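Local structure of LPXTG cell wall surface protein (Streptococcus gordonii, 7AVK) at residues A[8-13]-A[74-79]. The protein is a cell-wall-anchored adhesin whose tandem SHIRT domains, one of which is described here, probably form a variable-length stalk that projects its binding region from the bacterial surface. Sequence-based numbering, arbitrary orientation. Where two conformers were deposited one is given.
Sequences EFVSGT and KFVGTW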
ATOM      1  N   GLU A   8      -0.058  -2.839  -2.896  1.00  8.69           N
ATOM      2  CA  GLU A   8      -0.250  -4.108  -2.227  0.73  8.95           C
ATOM      3  C   GLU A   8      -0.028  -3.880  -0.748  1.00  8.67           C
ATOM      4  O   GLU A   8       0.886  -3.139  -0.377  1.00 10.10           O
ATOM      5  CB  GLU A   8       0.741  -5.163  -2.758  0.73  8.97           C
ATOM      6  CG  GLU A   8       0.574  -6.526  -2.038  0.73  9.72           C
ATOM      7  CD  GLU A   8       1.407  -7.642  -2.530  0.73 12.02           C
ATOM      8  OE1 GLU A   8       2.276  -7.517  -3.414  0.73 13.23           O
ATOM      9  OE2 GLU A   8       1.362  -8.748  -1.903  0.73 14.41           O
ATOM     10  N   PHE A   9      -0.835  -4.544   0.104  1.00  8.82           N
ATOM     11  CA  PHE A   9      -0.605  -4.540   1.533  1.00  8.80           C
ATOM     12  C   PHE A   9      -0.067  -5.888   1.998  1.00  8.99           C
ATOM     13  O   PHE A   9      -0.490  -6.922   1.500  1.00 10.24           O
ATOM     14  CB  PHE A   9      -1.897  -4.253   2.314  1.00  9.18           C
ATOM     15  CG  PHE A   9      -2.450  -2.845   2.198  1.00  9.28           C
ATOM     16  CD1 PHE A   9      -1.698  -1.739   1.872  1.00  9.66           C
ATOM     17  CD2 PHE A   9      -3.789  -2.643   2.521  1.00 10.02           C
ATOM     18  CE1 PHE A   9      -2.262  -0.468   1.859  1.00 10.21           C
ATOM     19  CE2 PHE A   9      -4.346  -1.403   2.544  1.00 10.21           C
ATOM     20  CZ  PHE A   9      -3.595  -0.314   2.230  1.00 10.71           C
ATOM     21  N   VAL A  10       0.812  -5.833   2.990  1.00  9.09           N
ATOM     22  CA  VAL A  10       1.310  -7.000   3.709  1.00  9.65           C
ATOM     23  C   VAL A  10       1.188  -6.748   5.199  1.00  9.27           C
ATOM     24  O   VAL A  10       1.167  -5.607   5.673  1.00  9.83           O
ATOM     25  CB  VAL A  10       2.780  -7.321   3.347  1.00 10.75           C
ATOM     26  CG1 VAL A  10       2.893  -7.671   1.849  1.00 11.51           C
ATOM     27  CG2 VAL A  10       3.732  -6.239   3.734  1.00 11.69           C
ATOM     28  N   SER A  11       1.124  -7.850   5.940  1.00  9.99           N
ATOM     29  CA  SER A  11       1.263  -7.807   7.386  1.00 10.11           C
ATOM     30  C   SER A  11       2.747  -7.798   7.772  1.00 10.35           C
ATOM     31  O   SER A  11       3.526  -8.650   7.330  1.00 11.10           O
ATOM     32  CB  SER A  11       0.625  -9.030   8.014  1.00 10.16           C
ATOM     33  OG  SER A  11       0.954  -9.045   9.391  1.00 11.01           O
ATOM     34  N   GLY A  12       3.123  -6.849   8.612  1.00 10.59           N
ATOM     35  CA  GLY A  12       4.444  -6.811   9.205  1.00 11.05           C
ATOM     36  C   GLY A  12       4.580  -7.641  10.455  1.00 11.56           C
ATOM     37  O   GLY A  12       5.653  -7.633  11.064  1.00 13.71           O
ATOM     38  N   THR A  13       3.523  -8.342  10.858  1.00 11.69           N
ATOM     39  CA  THR A  13       3.482  -9.091  12.110  1.00 11.50           C
ATOM     40  C   THR A  13       3.505 -10.566  11.749  1.00 11.48           C
ATOM     41  O   THR A  13       2.492 -11.106  11.255  1.00 12.25           O
ATOM     42  CB  THR A  13       2.231  -8.740  12.906  1.00 11.97           C
ATOM     43  OG1 THR A  13       2.258  -7.349  13.232  1.00 13.21           O
ATOM     44  CG2 THR A  13       2.112  -9.595  14.142  1.00 13.84           C
ATOM     45  N   LYS A  74       4.927  -1.001  -8.340  1.00 10.62           N
ATOM     46  CA  LYS A  74       4.164  -1.506  -7.209  1.00  9.82           C
ATOM     47  C   LYS A  74       4.708  -0.893  -5.926  1.00  9.32           C
ATOM     48  O   LYS A  74       5.908  -0.978  -5.639  1.00 10.82           O
ATOM     49  CB  LYS A  74       4.216  -3.032  -7.104  1.00 10.60           C
ATOM     50  CG  LYS A  74       3.440  -3.554  -5.896  1.00 10.34           C
ATOM     51  CD  LYS A  74       3.452  -5.081  -5.660  1.00 10.48           C
ATOM     52  CE  LYS A  74       2.725  -5.830  -6.756  1.00 12.29           C
ATOM     53  NZ  LYS A  74       2.612  -7.253  -6.420  1.00 12.69           N
ATOM     54  N   PHE A  75       3.806  -0.331  -5.130  1.00  8.89           N
ATOM     55  CA  PHE A  75       4.123   0.123  -3.779  1.00  9.42           C
ATOM     56  C   PHE A  75       3.543  -0.888  -2.790  1.00  9.39           C
ATOM     57  O   PHE A  75       2.365  -1.220  -2.861  1.00 10.61           O
ATOM     58  CB  PHE A  75       3.473   1.494  -3.538  1.00 10.46           C
ATOM     59  CG  PHE A  75       4.064   2.572  -4.384  1.00 10.99           C
ATOM     60  CD1 PHE A  75       5.336   3.075  -4.091  1.00 11.20           C
ATOM     61  CD2 PHE A  75       3.347   3.136  -5.433  1.00 13.13           C
ATOM     62  CE1 PHE A  75       5.920   4.107  -4.860  1.00 12.52           C
ATOM     63  CE2 PHE A  75       3.914   4.200  -6.185  1.00 15.49           C
ATOM     64  CZ  PHE A  75       5.198   4.645  -5.902  1.00 14.13           C
ATOM     65  N   VAL A  76       4.396  -1.345  -1.864  1.00  9.31           N
ATOM     66  CA  VAL A  76       4.019  -2.343  -0.848  1.00  9.44           C
ATOM     67  C   VAL A  76       3.910  -1.620   0.484  1.00  9.37           C
ATOM     68  O   VAL A  76       4.883  -1.007   0.959  1.00 10.30           O
ATOM     69  CB  VAL A  76       5.048  -3.466  -0.790  1.00 10.47           C
ATOM     70  CG1 VAL A  76       4.677  -4.437   0.335  1.00 11.53           C
ATOM     71  CG2 VAL A  76       5.123  -4.193  -2.139  1.00 12.13           C
ATOM     72  N   GLY A  77       2.719  -1.672   1.077  1.00  9.50           N
ATOM     73  CA  GLY A  77       2.441  -1.022   2.343  1.00  9.61           C
ATOM     74  C   GLY A  77       2.327  -2.058   3.454  1.00  9.51           C
ATOM     75  O   GLY A  77       1.621  -3.040   3.315  1.00 10.35           O
ATOM     76  N   THR A  78       2.983  -1.820   4.612  1.00  9.89           N
ATOM     77  CA  THR A  78       3.059  -2.740   5.715  1.00  9.75           C
ATOM     78  C   THR A  78       2.162  -2.236   6.843  1.00  9.96           C
ATOM     79  O   THR A  78       2.252  -1.041   7.213  1.00 10.97           O
ATOM     80  CB  THR A  78       4.495  -2.841   6.218  1.00 11.11           C
ATOM     81  OG1 THR A  78       5.288  -3.398   5.171  1.00 11.79           O
ATOM     82  CG2 THR A  78       4.605  -3.709   7.444  1.00 12.55           C
ATOM     83  N   TRP A  79       1.354  -3.159   7.368  1.00  9.88           N
ATOM     84  CA  TRP A  79       0.492  -2.897   8.539  1.00 10.16           C
ATOM     85  C   TRP A  79       1.114  -3.690   9.674  1.00 10.70           C
ATOM     86  O   TRP A  79       1.438  -4.786   9.458  1.00 11.93           O
ATOM     87  CB  TRP A  79      -0.950  -3.266   8.241  1.00 10.16           C
ATOM     88  CG  TRP A  79      -1.630  -2.367   7.266  1.00 10.55           C
ATOM     89  CD1 TRP A  79      -1.495  -2.367   5.911  1.00 10.43           C
ATOM     90  CD2 TRP A  79      -2.592  -1.348   7.585  1.00 10.80           C
ATOM     91  NE1 TRP A  79      -2.311  -1.416   5.367  1.00 11.10           N
ATOM     92  CE2 TRP A  79      -2.998  -0.776   6.364  1.00 10.79           C
ATOM     93  CE3 TRP A  79      -3.156  -0.878   8.773  1.00 11.88           C
ATOM     94  CZ2 TRP A  79      -3.928   0.259   6.303  1.00 12.08           C
ATOM     95  CZ3 TRP A  79      -4.080   0.137   8.715  1.00 12.41           C
ATOM     96  CH2 TRP A  79      -4.456   0.696   7.495  1.00 12.51           C
TER
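Trp-79 turns the N-H edge of its indole onto the face of Phe-9, with NE1 3.2 Å above the phenyl plane and over its centre. The pair is T-shaped: the phenyl and five-membered rings stand at 71°, centroids 4.4 Å apart. The same chi1 setting in both residues, on one face of the sheet, brings the rings together. Across from Phe-9, two residues before Trp-79, lies Gly-77, which brings no side chain against CD1 of the phenyl. Leu-18 and Leu-26 also touch Phe-9, while Phe-58 and Trp-56 pack against the indole.

Underneath, strand 73-82 is the middle strand of the SHIRT domain's five-stranded mixed sheet, with 3-11 parallel beside it, a first-to-last pairing consistent with a ubiquitin-like (beta-grasp) fold. Glu-8 and Val-10 each use both N and O to bond strand 74-79, and Gly-12 N extends the pattern to Trp-79 O at 2.8 Å, just where the chain leaves the strand in an ST turn in which Ser-11 OG accepts from Thr-13 N; the same hydroxyl is hydrogen-bonded to Lys-16 O.

The other face carries Val-10, whose CG2 lies 4.0 Å from Val-76 CG1 and 3.5 Å from Thr-78 OG1. Farther along, Lys-74 bends at chi3 (-66°) and, in this one of two conformers of Glu-8, NZ comes within 3.0 Å of OE1 on its anti side, 35° out of the carboxylate plane, so the salt bridge may not always be made.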